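Local coordinates for exopolysaccharide biosynthesis protein (Pantoea stewartii subsp. stewartii DC283, PDB 6TGF) that modifies the glycan of the bacterial biofilm, probably as a hydrolase of exopolysaccharide, and has a bacteriophage tailspike-like parallel beta-helix fold, at residues B[45-50]-B[123-128]; B[62-67]-B[110-115]; B[70-75]-B[84-89]; B[78-83]-B[129-134]; B[182-187]-B[206-211]. All coordinates share one frame; numbering follows the deposited sequence.

Contact 1: B[45-50]-B[123-128]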
# COMPACT_ATOMS: atom_id res chain seq x y z
N LYS B 45 7.74 -62.50 -31.96
CA LYS B 45 6.76 -61.76 -31.12
C LYS B 45 7.51 -60.69 -30.31
O LYS B 45 8.56 -61.03 -29.74
CB LYS B 45 6.02 -62.73 -30.20
CG LYS B 45 4.69 -62.24 -29.65
CD LYS B 45 3.58 -62.22 -30.67
CE LYS B 45 2.22 -62.56 -30.09
NZ LYS B 45 1.90 -61.74 -28.90
N GLY B 46 6.99 -59.46 -30.29
CA GLY B 46 7.55 -58.34 -29.51
C GLY B 46 8.51 -57.48 -30.31
O GLY B 46 8.90 -56.41 -29.79
N ASP B 47 8.90 -57.91 -31.51
CA ASP B 47 9.77 -57.13 -32.44
C ASP B 47 8.97 -55.92 -32.94
O ASP B 47 7.76 -56.07 -33.18
CB ASP B 47 10.30 -57.99 -33.59
CG ASP B 47 11.48 -58.87 -33.21
OD1 ASP B 47 11.74 -59.03 -32.00
OD2 ASP B 47 12.15 -59.38 -34.14
N VAL B 48 9.64 -54.77 -33.07
CA VAL B 48 9.02 -53.45 -33.44
C VAL B 48 9.92 -52.74 -34.44
O VAL B 48 11.08 -53.12 -34.61
CB VAL B 48 8.79 -52.58 -32.19
CG1 VAL B 48 7.87 -53.26 -31.18
CG2 VAL B 48 10.10 -52.17 -31.53
N PRO B 49 9.42 -51.69 -35.13
CA PRO B 49 10.28 -50.78 -35.88
C PRO B 49 11.21 -50.01 -34.93
O PRO B 49 10.71 -49.18 -34.19
CB PRO B 49 9.31 -49.83 -36.61
CG PRO B 49 7.98 -50.56 -36.56
CD PRO B 49 8.00 -51.34 -35.27
N ILE B 50 12.51 -50.32 -34.95
CA ILE B 50 13.55 -49.70 -34.06
C ILE B 50 14.14 -48.47 -34.76
O ILE B 50 14.62 -47.57 -34.04
CB ILE B 50 14.64 -50.71 -33.65
CG1 ILE B 50 15.44 -51.25 -34.84
CG2 ILE B 50 14.04 -51.84 -32.82
CD1 ILE B 50 16.81 -51.77 -34.46
N ILE B 123 12.95 -53.57 -38.49
CA ILE B 123 12.25 -54.26 -37.37
C ILE B 123 13.24 -55.21 -36.68
O ILE B 123 13.95 -55.95 -37.40
CB ILE B 123 10.98 -54.99 -37.85
CG1 ILE B 123 9.90 -54.01 -38.31
CG2 ILE B 123 10.44 -55.93 -36.77
CD1 ILE B 123 9.83 -53.83 -39.81
N ALA B 124 13.28 -55.18 -35.34
CA ALA B 124 14.09 -56.07 -34.48
C ALA B 124 13.56 -56.00 -33.04
O ALA B 124 12.57 -55.27 -32.81
CB ALA B 124 15.54 -55.68 -34.55
N ASN B 125 14.18 -56.75 -32.13
CA ASN B 125 13.86 -56.74 -30.68
C ASN B 125 14.08 -55.33 -30.13
O ASN B 125 15.17 -54.79 -30.31
CB ASN B 125 14.69 -57.78 -29.92
CG ASN B 125 14.18 -58.06 -28.52
OD1 ASN B 125 13.63 -57.19 -27.85
ND2 ASN B 125 14.37 -59.29 -28.06
N PRO B 126 13.08 -54.69 -29.49
CA PRO B 126 13.28 -53.38 -28.86
C PRO B 126 14.44 -53.42 -27.85
O PRO B 126 15.13 -52.43 -27.72
CB PRO B 126 11.94 -53.06 -28.19
CG PRO B 126 11.21 -54.39 -28.12
CD PRO B 126 11.70 -55.17 -29.32
N SER B 127 14.61 -54.55 -27.16
CA SER B 127 15.79 -54.87 -26.32
C SER B 127 16.91 -55.38 -27.22
O SER B 127 16.81 -56.53 -27.69
CB SER B 127 15.43 -55.86 -25.24
OG SER B 127 16.49 -55.98 -24.29
N HIS B 128 17.93 -54.55 -27.46
CA HIS B 128 19.08 -54.88 -28.35
C HIS B 128 20.29 -54.01 -28.01
O HIS B 128 20.10 -52.87 -27.54
CB HIS B 128 18.68 -54.72 -29.83
CG HIS B 128 18.35 -53.32 -30.22
ND1 HIS B 128 17.06 -52.82 -30.15
CD2 HIS B 128 19.12 -52.31 -30.68
CE1 HIS B 128 17.05 -51.57 -30.56
NE2 HIS B 128 18.30 -51.23 -30.89

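Contact 2: B[62-67]-B[110-115]. With EDO (1,2-ethanediol), chain C.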
# COMPACT_ATOMS: atom_id res chain seq x y z
N GLN B 62 24.82 -33.06 -42.31
CA GLN B 62 26.23 -33.37 -42.69
C GLN B 62 26.45 -34.88 -42.62
O GLN B 62 27.19 -35.41 -43.48
CB GLN B 62 27.22 -32.65 -41.78
CG GLN B 62 27.17 -31.13 -41.87
CD GLN B 62 26.03 -30.50 -41.10
OE1 GLN B 62 25.44 -31.12 -40.22
NE2 GLN B 62 25.72 -29.26 -41.43
N PHE B 63 25.83 -35.54 -41.64
CA PHE B 63 25.92 -37.01 -41.38
C PHE B 63 25.29 -37.76 -42.56
O PHE B 63 25.96 -38.64 -43.14
CB PHE B 63 25.26 -37.36 -40.05
CG PHE B 63 25.59 -38.73 -39.53
CD1 PHE B 63 24.86 -39.84 -39.95
CD2 PHE B 63 26.62 -38.92 -38.63
CE1 PHE B 63 25.16 -41.10 -39.47
CE2 PHE B 63 26.92 -40.19 -38.15
CZ PHE B 63 26.19 -41.28 -38.58
N TRP B 64 24.03 -37.43 -42.88
CA TRP B 64 23.26 -37.98 -44.04
C TRP B 64 24.16 -37.97 -45.29
O TRP B 64 24.36 -39.05 -45.88
CB TRP B 64 21.98 -37.16 -44.26
CG TRP B 64 20.99 -37.76 -45.20
CD1 TRP B 64 21.22 -38.65 -46.21
CD2 TRP B 64 19.57 -37.49 -45.24
NE1 TRP B 64 20.06 -38.96 -46.86
CE2 TRP B 64 19.03 -38.26 -46.29
CE3 TRP B 64 18.71 -36.67 -44.50
CZ2 TRP B 64 17.67 -38.24 -46.61
CZ3 TRP B 64 17.37 -36.66 -44.81
CH2 TRP B 64 16.86 -37.43 -45.85
N GLN B 65 24.69 -36.79 -45.63
CA GLN B 65 25.41 -36.51 -46.91
C GLN B 65 26.76 -37.24 -46.95
O GLN B 65 27.12 -37.72 -48.04
CB GLN B 65 25.61 -35.00 -47.08
CG GLN B 65 24.45 -34.30 -47.77
CD GLN B 65 24.42 -34.54 -49.26
OE1 GLN B 65 23.38 -34.39 -49.91
NE2 GLN B 65 25.55 -34.92 -49.83
N ASN B 66 27.48 -37.31 -45.83
CA ASN B 66 28.93 -37.64 -45.80
C ASN B 66 29.19 -39.02 -45.20
O ASN B 66 29.98 -39.77 -45.81
CB ASN B 66 29.74 -36.56 -45.07
CG ASN B 66 29.69 -35.21 -45.77
OD1 ASN B 66 29.66 -35.15 -46.99
ND2 ASN B 66 29.68 -34.14 -44.99
N PHE B 67 28.56 -39.36 -44.06
CA PHE B 67 28.89 -40.57 -43.26
C PHE B 67 28.82 -41.83 -44.13
O PHE B 67 27.81 -42.03 -44.83
CB PHE B 67 27.96 -40.73 -42.05
CG PHE B 67 28.27 -41.95 -41.22
CD1 PHE B 67 27.68 -43.18 -41.52
CD2 PHE B 67 29.16 -41.89 -40.16
CE1 PHE B 67 27.97 -44.30 -40.76
CE2 PHE B 67 29.44 -43.02 -39.41
CZ PHE B 67 28.85 -44.22 -39.71
N GLY B 110 23.45 -43.04 -50.48
CA GLY B 110 22.64 -43.87 -51.38
C GLY B 110 21.66 -44.74 -50.61
O GLY B 110 20.46 -44.73 -50.96
N ASN B 111 22.15 -45.45 -49.59
CA ASN B 111 21.34 -46.35 -48.73
C ASN B 111 20.35 -45.52 -47.90
O ASN B 111 19.18 -45.95 -47.78
CB ASN B 111 22.22 -47.24 -47.84
CG ASN B 111 22.82 -48.41 -48.58
OD1 ASN B 111 22.69 -48.52 -49.80
ND2 ASN B 111 23.49 -49.29 -47.85
N PHE B 112 20.79 -44.39 -47.35
CA PHE B 112 19.95 -43.45 -46.56
C PHE B 112 18.79 -42.95 -47.44
O PHE B 112 17.65 -42.91 -46.95
CB PHE B 112 20.76 -42.26 -46.04
CG PHE B 112 21.67 -42.56 -44.87
CD1 PHE B 112 21.26 -43.37 -43.83
CD2 PHE B 112 22.94 -42.00 -44.81
CE1 PHE B 112 22.10 -43.64 -42.76
CE2 PHE B 112 23.78 -42.26 -43.73
CZ PHE B 112 23.35 -43.08 -42.71
N ASP B 113 19.09 -42.59 -48.69
CA ASP B 113 18.10 -42.08 -49.67
C ASP B 113 17.07 -43.17 -49.97
O ASP B 113 15.86 -42.88 -49.84
CB ASP B 113 18.79 -41.58 -50.95
CG ASP B 113 19.63 -40.33 -50.75
OD1 ASP B 113 19.30 -39.53 -49.85
OD2 ASP B 113 20.61 -40.16 -51.50
N GLN B 114 17.53 -44.38 -50.31
CA GLN B 114 16.67 -45.55 -50.64
C GLN B 114 15.73 -45.85 -49.47
O GLN B 114 14.52 -46.06 -49.72
CB GLN B 114 17.53 -46.77 -50.97
CG GLN B 114 16.79 -47.87 -51.73
CD GLN B 114 16.43 -47.46 -53.14
OE1 GLN B 114 17.06 -46.60 -53.75
NE2 GLN B 114 15.40 -48.10 -53.68
N PHE B 115 16.26 -45.86 -48.25
CA PHE B 115 15.54 -46.15 -46.98
C PHE B 115 14.38 -45.16 -46.81
O PHE B 115 13.24 -45.59 -46.57
CB PHE B 115 16.50 -46.09 -45.79
CG PHE B 115 15.93 -46.58 -44.48
CD1 PHE B 115 15.75 -47.93 -44.24
CD2 PHE B 115 15.61 -45.68 -43.47
CE1 PHE B 115 15.23 -48.37 -43.03
CE2 PHE B 115 15.09 -46.13 -42.27
CZ PHE B 115 14.90 -47.47 -42.05
C1 EDO C . 20.52 -35.84 -49.14
O1 EDO C . 19.25 -36.31 -49.53
C2 EDO C . 20.48 -34.50 -48.50
O2 EDO C . 19.67 -34.44 -47.34

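Contact 3: B[70-75]-B[84-89]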
# COMPACT_ATOMS: atom_id res chain seq x y z
N LYS B 70 29.22 -48.90 -40.97
CA LYS B 70 28.57 -50.22 -40.75
C LYS B 70 27.77 -50.18 -39.44
O LYS B 70 28.33 -49.75 -38.42
CB LYS B 70 29.63 -51.32 -40.68
CG LYS B 70 30.65 -51.33 -41.82
CD LYS B 70 30.89 -52.70 -42.41
CE LYS B 70 32.26 -52.85 -43.04
NZ LYS B 70 32.42 -54.20 -43.64
N LEU B 71 26.51 -50.62 -39.49
CA LEU B 71 25.57 -50.67 -38.33
C LEU B 71 25.37 -52.13 -37.90
O LEU B 71 25.13 -52.98 -38.78
CB LEU B 71 24.24 -50.02 -38.74
CG LEU B 71 23.13 -50.04 -37.69
CD1 LEU B 71 23.52 -49.23 -36.46
CD2 LEU B 71 21.83 -49.51 -38.28
N TRP B 72 25.48 -52.39 -36.59
CA TRP B 72 25.25 -53.71 -35.95
C TRP B 72 24.07 -53.60 -34.98
O TRP B 72 24.04 -52.63 -34.20
CB TRP B 72 26.51 -54.19 -35.21
CG TRP B 72 27.60 -54.73 -36.08
CD1 TRP B 72 27.75 -56.02 -36.49
CD2 TRP B 72 28.73 -54.01 -36.59
NE1 TRP B 72 28.89 -56.15 -37.25
CE2 TRP B 72 29.51 -54.93 -37.32
CE3 TRP B 72 29.15 -52.67 -36.52
CZ2 TRP B 72 30.68 -54.55 -37.98
CZ3 TRP B 72 30.31 -52.31 -37.17
CH2 TRP B 72 31.06 -53.24 -37.88
N ILE B 73 23.14 -54.56 -35.03
CA ILE B 73 22.04 -54.74 -34.04
C ILE B 73 22.25 -56.10 -33.37
O ILE B 73 22.04 -57.13 -34.05
CB ILE B 73 20.65 -54.64 -34.71
CG1 ILE B 73 20.56 -53.49 -35.72
CG2 ILE B 73 19.55 -54.55 -33.65
CD1 ILE B 73 20.71 -52.12 -35.12
N GLY B 74 22.68 -56.11 -32.11
CA GLY B 74 23.05 -57.33 -31.37
C GLY B 74 22.19 -57.56 -30.14
O GLY B 74 21.35 -56.68 -29.83
N ARG B 75 22.39 -58.69 -29.46
CA ARG B 75 21.65 -59.08 -28.23
C ARG B 75 21.95 -58.06 -27.13
O ARG B 75 23.12 -57.64 -27.01
CB ARG B 75 22.06 -60.48 -27.77
CG ARG B 75 21.16 -61.05 -26.67
CD ARG B 75 21.75 -62.26 -25.97
NE ARG B 75 22.85 -62.85 -26.71
CZ ARG B 75 24.14 -62.77 -26.37
NH1 ARG B 75 24.52 -62.12 -25.28
NH2 ARG B 75 25.04 -63.35 -27.14
N GLY B 84 28.63 -64.04 -33.01
CA GLY B 84 27.54 -64.74 -32.30
C GLY B 84 26.73 -63.81 -31.41
O GLY B 84 26.07 -64.32 -30.48
N ASN B 85 26.76 -62.50 -31.68
CA ASN B 85 26.04 -61.45 -30.90
C ASN B 85 24.96 -60.77 -31.75
O ASN B 85 24.09 -60.12 -31.15
CB ASN B 85 27.01 -60.43 -30.31
CG ASN B 85 27.84 -60.98 -29.17
OD1 ASN B 85 27.63 -62.10 -28.72
ND2 ASN B 85 28.79 -60.19 -28.68
N GLN B 86 25.01 -60.91 -33.08
CA GLN B 86 24.03 -60.29 -34.02
C GLN B 86 22.68 -61.00 -33.88
O GLN B 86 22.66 -62.24 -33.95
CB GLN B 86 24.52 -60.37 -35.47
CG GLN B 86 25.74 -59.50 -35.76
CD GLN B 86 27.04 -60.18 -35.42
OE1 GLN B 86 27.23 -61.38 -35.63
NE2 GLN B 86 27.98 -59.40 -34.90
N ILE B 87 21.59 -60.23 -33.70
CA ILE B 87 20.19 -60.73 -33.65
C ILE B 87 19.53 -60.45 -35.00
O ILE B 87 19.98 -59.57 -35.74
CB ILE B 87 19.40 -60.11 -32.47
CG1 ILE B 87 19.23 -58.60 -32.60
CG2 ILE B 87 20.04 -60.50 -31.15
CD1 ILE B 87 18.11 -58.03 -31.75
N PRO B 88 18.45 -61.17 -35.38
CA PRO B 88 17.80 -60.96 -36.67
C PRO B 88 17.19 -59.55 -36.79
O PRO B 88 16.51 -59.12 -35.88
CB PRO B 88 16.71 -62.04 -36.74
CG PRO B 88 16.49 -62.47 -35.30
CD PRO B 88 17.82 -62.25 -34.60
N VAL B 89 17.49 -58.87 -37.91
CA VAL B 89 16.93 -57.54 -38.30
C VAL B 89 16.21 -57.72 -39.64
O VAL B 89 16.81 -58.34 -40.54
CB VAL B 89 18.03 -56.47 -38.39
CG1 VAL B 89 17.45 -55.08 -38.63
CG2 VAL B 89 18.93 -56.46 -37.17

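Contact 4: B[78-83]-B[129-134]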
# COMPACT_ATOMS: atom_id res chain seq x y z
N SER B 78 25.59 -57.23 -24.80
CA SER B 78 26.78 -57.67 -25.59
C SER B 78 27.28 -56.54 -26.50
O SER B 78 26.50 -55.61 -26.77
CB SER B 78 26.45 -58.90 -26.39
OG SER B 78 25.57 -58.58 -27.46
N ASP B 79 28.53 -56.64 -26.96
CA ASP B 79 29.06 -55.86 -28.11
C ASP B 79 28.48 -56.49 -29.39
O ASP B 79 28.84 -57.65 -29.68
CB ASP B 79 30.59 -55.83 -28.12
CG ASP B 79 31.20 -55.04 -29.26
OD1 ASP B 79 30.44 -54.43 -30.04
OD2 ASP B 79 32.44 -55.04 -29.38
N ALA B 80 27.63 -55.75 -30.10
CA ALA B 80 26.84 -56.23 -31.26
C ALA B 80 27.75 -56.60 -32.44
O ALA B 80 27.27 -57.31 -33.34
CB ALA B 80 25.83 -55.18 -31.66
N ARG B 81 29.00 -56.13 -32.44
CA ARG B 81 29.97 -56.33 -33.56
C ARG B 81 30.60 -57.73 -33.48
O ARG B 81 30.99 -58.25 -34.54
CB ARG B 81 31.08 -55.27 -33.50
CG ARG B 81 30.57 -53.84 -33.45
CD ARG B 81 31.65 -52.85 -33.84
NE ARG B 81 32.81 -52.96 -32.96
CZ ARG B 81 32.93 -52.37 -31.77
NH1 ARG B 81 31.96 -51.62 -31.29
NH2 ARG B 81 34.04 -52.55 -31.06
N GLN B 82 30.69 -58.30 -32.28
CA GLN B 82 31.47 -59.54 -32.00
C GLN B 82 30.73 -60.76 -32.53
O GLN B 82 29.50 -60.76 -32.62
CB GLN B 82 31.74 -59.66 -30.50
CG GLN B 82 32.71 -58.60 -29.98
CD GLN B 82 32.96 -58.70 -28.50
OE1 GLN B 82 32.16 -59.25 -27.75
NE2 GLN B 82 34.07 -58.14 -28.06
N PRO B 83 31.46 -61.84 -32.92
CA PRO B 83 30.84 -63.07 -33.43
C PRO B 83 29.81 -63.71 -32.48
O PRO B 83 30.12 -63.88 -31.32
CB PRO B 83 32.02 -64.04 -33.63
CG PRO B 83 33.19 -63.41 -32.88
CD PRO B 83 32.92 -61.92 -32.91
N ALA B 129 21.49 -54.55 -28.24
CA ALA B 129 22.77 -53.80 -28.34
C ALA B 129 22.85 -53.18 -29.73
O ALA B 129 22.31 -53.79 -30.68
CB ALA B 129 23.94 -54.72 -28.09
N MET B 130 23.49 -52.01 -29.85
CA MET B 130 23.68 -51.30 -31.14
C MET B 130 25.10 -50.74 -31.20
O MET B 130 25.53 -50.10 -30.22
CB MET B 130 22.67 -50.17 -31.31
CG MET B 130 22.61 -49.60 -32.71
SD MET B 130 21.58 -48.13 -32.83
CE MET B 130 19.97 -48.88 -33.08
N ALA B 131 25.80 -50.99 -32.32
CA ALA B 131 27.18 -50.54 -32.58
C ALA B 131 27.25 -49.90 -33.98
O ALA B 131 26.72 -50.50 -34.93
CB ALA B 131 28.13 -51.71 -32.46
N LEU B 132 27.88 -48.73 -34.07
CA LEU B 132 28.13 -48.01 -35.35
C LEU B 132 29.63 -47.75 -35.49
O LEU B 132 30.22 -47.15 -34.57
CB LEU B 132 27.34 -46.69 -35.35
CG LEU B 132 27.45 -45.85 -36.62
CD1 LEU B 132 26.85 -46.57 -37.81
CD2 LEU B 132 26.77 -44.50 -36.43
N GLU B 133 30.22 -48.22 -36.59
CA GLU B 133 31.60 -47.88 -37.04
C GLU B 133 31.50 -47.05 -38.32
O GLU B 133 30.51 -47.23 -39.06
CB GLU B 133 32.42 -49.14 -37.31
CG GLU B 133 32.78 -49.93 -36.07
CD GLU B 133 33.77 -51.06 -36.30
OE1 GLU B 133 33.93 -51.48 -37.46
OE2 GLU B 133 34.39 -51.51 -35.31
N ASP B 134 32.49 -46.19 -38.57
CA ASP B 134 32.68 -45.51 -39.88
C ASP B 134 33.41 -46.49 -40.81
O ASP B 134 33.79 -47.57 -40.33
CB ASP B 134 33.40 -44.16 -39.72
CG ASP B 134 34.85 -44.25 -39.27
OD1 ASP B 134 35.33 -45.38 -39.02
OD2 ASP B 134 35.50 -43.19 -39.18

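Contact 5: B[182-187]-B[206-211]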
# COMPACT_ATOMS: atom_id res chain seq x y z
N LEU B 182 17.31 -43.31 -30.59
CA LEU B 182 18.36 -44.31 -30.92
C LEU B 182 18.61 -45.21 -29.70
O LEU B 182 18.76 -46.43 -29.89
CB LEU B 182 19.65 -43.60 -31.35
CG LEU B 182 19.65 -43.01 -32.76
CD1 LEU B 182 20.94 -42.26 -33.02
CD2 LEU B 182 19.44 -44.10 -33.81
N PHE B 183 18.66 -44.60 -28.51
CA PHE B 183 18.94 -45.28 -27.22
C PHE B 183 18.34 -44.46 -26.06
O PHE B 183 17.95 -43.30 -26.28
CB PHE B 183 20.44 -45.47 -27.04
CG PHE B 183 21.27 -44.24 -27.29
CD1 PHE B 183 21.45 -43.29 -26.29
CD2 PHE B 183 21.86 -44.01 -28.52
CE1 PHE B 183 22.21 -42.15 -26.52
CE2 PHE B 183 22.62 -42.87 -28.75
CZ PHE B 183 22.79 -41.94 -27.75
N GLU B 184 18.28 -45.07 -24.87
CA GLU B 184 17.81 -44.44 -23.61
C GLU B 184 18.77 -43.29 -23.25
O GLU B 184 19.97 -43.57 -23.01
CB GLU B 184 17.74 -45.47 -22.49
CG GLU B 184 17.19 -44.94 -21.18
CD GLU B 184 15.70 -44.61 -21.20
OE1 GLU B 184 14.94 -45.34 -21.85
OE2 GLU B 184 15.32 -43.61 -20.55
N GLY B 185 18.26 -42.06 -23.22
CA GLY B 185 19.02 -40.85 -22.86
C GLY B 185 19.55 -40.11 -24.08
O GLY B 185 20.29 -39.12 -23.88
N ALA B 186 19.21 -40.56 -25.29
CA ALA B 186 19.57 -39.92 -26.57
C ALA B 186 19.01 -38.49 -26.60
O ALA B 186 17.81 -38.33 -26.32
CB ALA B 186 19.05 -40.73 -27.73
N LYS B 187 19.86 -37.50 -26.90
CA LYS B 187 19.50 -36.06 -26.90
C LYS B 187 19.09 -35.63 -28.31
O LYS B 187 19.75 -36.07 -29.28
CB LYS B 187 20.65 -35.21 -26.37
CG LYS B 187 20.96 -35.41 -24.89
CD LYS B 187 21.98 -34.44 -24.33
CE LYS B 187 22.82 -35.05 -23.23
NZ LYS B 187 23.35 -34.03 -22.31
N GLY B 206 15.53 -38.75 -24.82
CA GLY B 206 14.65 -39.86 -25.22
C GLY B 206 14.61 -40.97 -24.18
O GLY B 206 15.58 -41.10 -23.41
N SER B 207 13.51 -41.74 -24.16
CA SER B 207 13.30 -42.90 -23.26
C SER B 207 12.32 -43.89 -23.89
O SER B 207 11.44 -43.45 -24.65
CB SER B 207 12.82 -42.44 -21.90
OG SER B 207 12.72 -43.54 -21.01
N PHE B 208 12.48 -45.18 -23.57
CA PHE B 208 11.55 -46.28 -23.93
C PHE B 208 10.67 -46.63 -22.73
O PHE B 208 9.76 -47.46 -22.88
CB PHE B 208 12.34 -47.50 -24.43
CG PHE B 208 13.29 -47.20 -25.56
CD1 PHE B 208 12.80 -46.92 -26.83
CD2 PHE B 208 14.66 -47.19 -25.36
CE1 PHE B 208 13.68 -46.63 -27.87
CE2 PHE B 208 15.53 -46.91 -26.40
CZ PHE B 208 15.03 -46.63 -27.66
N GLN B 209 10.95 -46.02 -21.57
CA GLN B 209 10.11 -46.12 -20.34
C GLN B 209 8.75 -45.49 -20.63
O GLN B 209 8.68 -44.47 -21.31
CB GLN B 209 10.78 -45.43 -19.15
CG GLN B 209 12.08 -46.10 -18.71
CD GLN B 209 11.87 -47.50 -18.21
OE1 GLN B 209 12.48 -48.46 -18.69
NE2 GLN B 209 10.98 -47.65 -17.24
N PRO B 210 7.63 -46.07 -20.14
CA PRO B 210 6.30 -45.56 -20.46
C PRO B 210 6.00 -44.23 -19.74
O PRO B 210 6.26 -44.15 -18.55
CB PRO B 210 5.33 -46.65 -20.00
CG PRO B 210 6.20 -47.80 -19.51
CD PRO B 210 7.57 -47.21 -19.21
N ALA B 211 5.49 -43.24 -20.47
CA ALA B 211 5.07 -41.92 -19.96
C ALA B 211 3.97 -41.35 -20.86
O ALA B 211 4.14 -41.40 -22.10
CB ALA B 211 6.26 -40.99 -19.88

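Contact 1: B[45-50]-B[123-128]
V48 and A124 form the hydrogen-bonded pair of a short antiparallel ladder: V48 N donates to A124 O at 3.0 Å, and A124 N donates back to V48 O at 3.1 Å. P49 faces I123 in the adjoining non-hydrogen-bonded pair, where I123 CA makes a CA-H...O contact of 3.2 Å with V48 O. The pairing adds strand 48-51, an outermost strand within this chain, to a five-stranded antiparallel sheet of the Head binding family region, and I123 is bonded through its backbone to F90 of strand 89-92, its other neighbour in the sheet. V48 CG2 meets P126 CB at 3.9 Å, crossing it at about a right angle. I50 CD1 touches A124 CB at 4.1 Å. Chi1 of I50 (63°) tucks CG1 between the backbone N and carbonyl carbon, from where CD1 reaches over one face of the H128 ring, a CH-pi contact 4.2 Å from the centroid. A hydrogen bond from H128 ND1 to N125 O at 2.7 Å steadies the ring; N125 OD1 accepts from S127 N in an Asx turn.

Contact 2: B[62-67]-B[110-115]
W64 reaches from helix 62-66 to F112 and D113 on helix 110-115. Its CG stands anti to the backbone N (chi1 -168°), which swings the indole from CB toward the second helix. At the near side of the five-membered ring, CD1 packs on F112 CB at 3.6 Å. The edge of the F112 ring is turned to one face of the five-membered ring in an offset edge-to-face pair, with centroids 5.6 Å apart and planes at 76°. One atom further, NE1 donates to D113 OD1 at 3.1 Å; the bond is bent, and OD1 is met from above the carboxylate plane. D113 OD1 also accepts from O1 of a 1,2-ethanediol molecule, probably from the crystallisation liquor. That molecule lies over the indole face opposite F112, its O2 being 3.7 Å from W64 CD2, and O1 approaches CE2 and CZ2, beside NE1. F112 meanwhile has W64 O at its ring edge, 3.4 Å from CD2, and its CZ reaches F63 CE1 at 4.2 Å. The helix axes run at 112° to each other, 9.5 Å apart at their closest. V56 of helix 53-57 packs on both W64 and F112, Y57 meets the indole edge-to-face, and F63 and F67 lean on L132 of strand 129-134.

Contact 3: B[70-75]-B[84-89]
R75 and N85 bring two flat groups together at a steep angle, the guanidinium and amide planes lying 85° apart. G84 O stands at the guanidinium edge near its plane, 3.6 Å from R75 NH2, while N85 OD1 approaches the same nitrogen obliquely at 3.3 Å; the amide nitrogen of N85 is bonded to D79 O. W72 and Q86 lie side by side and point the same way, ring and amide planes 52° apart, with Q86 NE2 3.7 Å from W72 CD1. Q86 NE2 donates to A80 O and more weakly to Q82 O. Between these pairs the backbones join in a single bridge at G74 and Q86: I87 N donates to I73 O at 3.2 Å, and R75 N donates to N85 O at 2.8 Å. Chi1 of I87 (64°) puts CG1 beside I73 O and leaves CG2, anti to the carbonyl carbon, against the R75 backbone, 3.4 Å from R75 N. I73 CB meets V89 CG2 at 3.5 Å, the side chains crossing at about a right angle. Strand 69-74 lies between strands 105-107 and 129-134 in a four-stranded sheet, and segment 84-89 is the last part of the loop leading from it to strand 89-92 of the five-stranded sheet.

Contact 4: B[78-83]-B[129-134]
R81 and E133 are paired by charge without a directed hydrogen bond: E133 OE2 comes within 3.2 Å of R81 NE but lies well out of the guanidinium plane. The side chains cross at about a right angle, with their flat ends inclined by only 26°. D79 OD2 sits over one face of the same guanidinium, 3.4 Å from NH2, in a second salt bridge of this kind, so the arginine links two carboxylates and would probably offset their mutual repulsion. Its chain bends at chi3 (-59°); before the bend, R81 CG rests on A131 CB at 3.4 Å, and beyond it A131 CB lies near the guanidinium plane at the edge. The loop side is a type I beta turn from D79 to Q82, combined with an Asx turn in which D79 OD1 accepts from R81 N at 3.3 Å. This turn lies against one face of strand 129-134, where A129, A131 and E133 alternate with M130 and L132 on the other face. A80 fits its methyl between the two alanines, with CB 4.1 Å from A129 CB and 4.2 Å from A131 CB. W72 of the neighbouring strand 69-74 packs against A80, R81 and E133, and T139 of strand 139-143 touches both R81 and E133. On the far face, L132 meets F141 and M130 meets L71.

Contact 5: B[182-187]-B[206-211]
L182 O stands at the edge of the F208 ring, 4.4 Å from CZ. The backbone of F183 follows alongside, its C 3.7 Å from F208 CE2, while its phenyl carries A186 CB over one face. E184 has CG anti to the backbone N (chi1 -176°) and bends at chi2, which brings the carboxylate to the end of strand 202-207. There OE2 accepts from S207 OG through its syn lone pair at 2.6 Å, and OE1 accepts from F208 N at 3.0 Å, on the syn side but tilted out of the carboxylate plane. S207 OG in turn accepts from Q209 N, an ST turn. G185, at positive phi in the type II turn F183 to A186, donates from N to G206 O at 2.9 Å; A186 O then receives G206 N at 2.8 Å. The turn leads into strand 187-190, which runs antiparallel to strand 202-207 in a mixed sheet. S207 is bonded through its backbone to H225 of strand 224-228, and F183 packs on I143 of strand 139-143.

All five contacts lie toward one end of the elongated chain, their centres about 49 to 69 Å from its centre; contacts 1 to 4 share the Head binding family region. In sequence, contact 3 falls within the spans of contacts 1 and 2, contact 4 alternates with contacts 1, 2 and 3, and contact 5 opens after all have closed. Contacts 3 and 4, centres 7 Å apart, share neighbouring strands 69-74 and 129-134. Contact 1, in the five-stranded sheet, meets contact 3 where H128 packs on I73. Contact 2 touches contact 4 where F67 reaches the backbone of E133. Contact 5 meets contact 4 where M130 reaches L182, joining strand 129-134 to the loop before strand 187-190 of the mixed sheet.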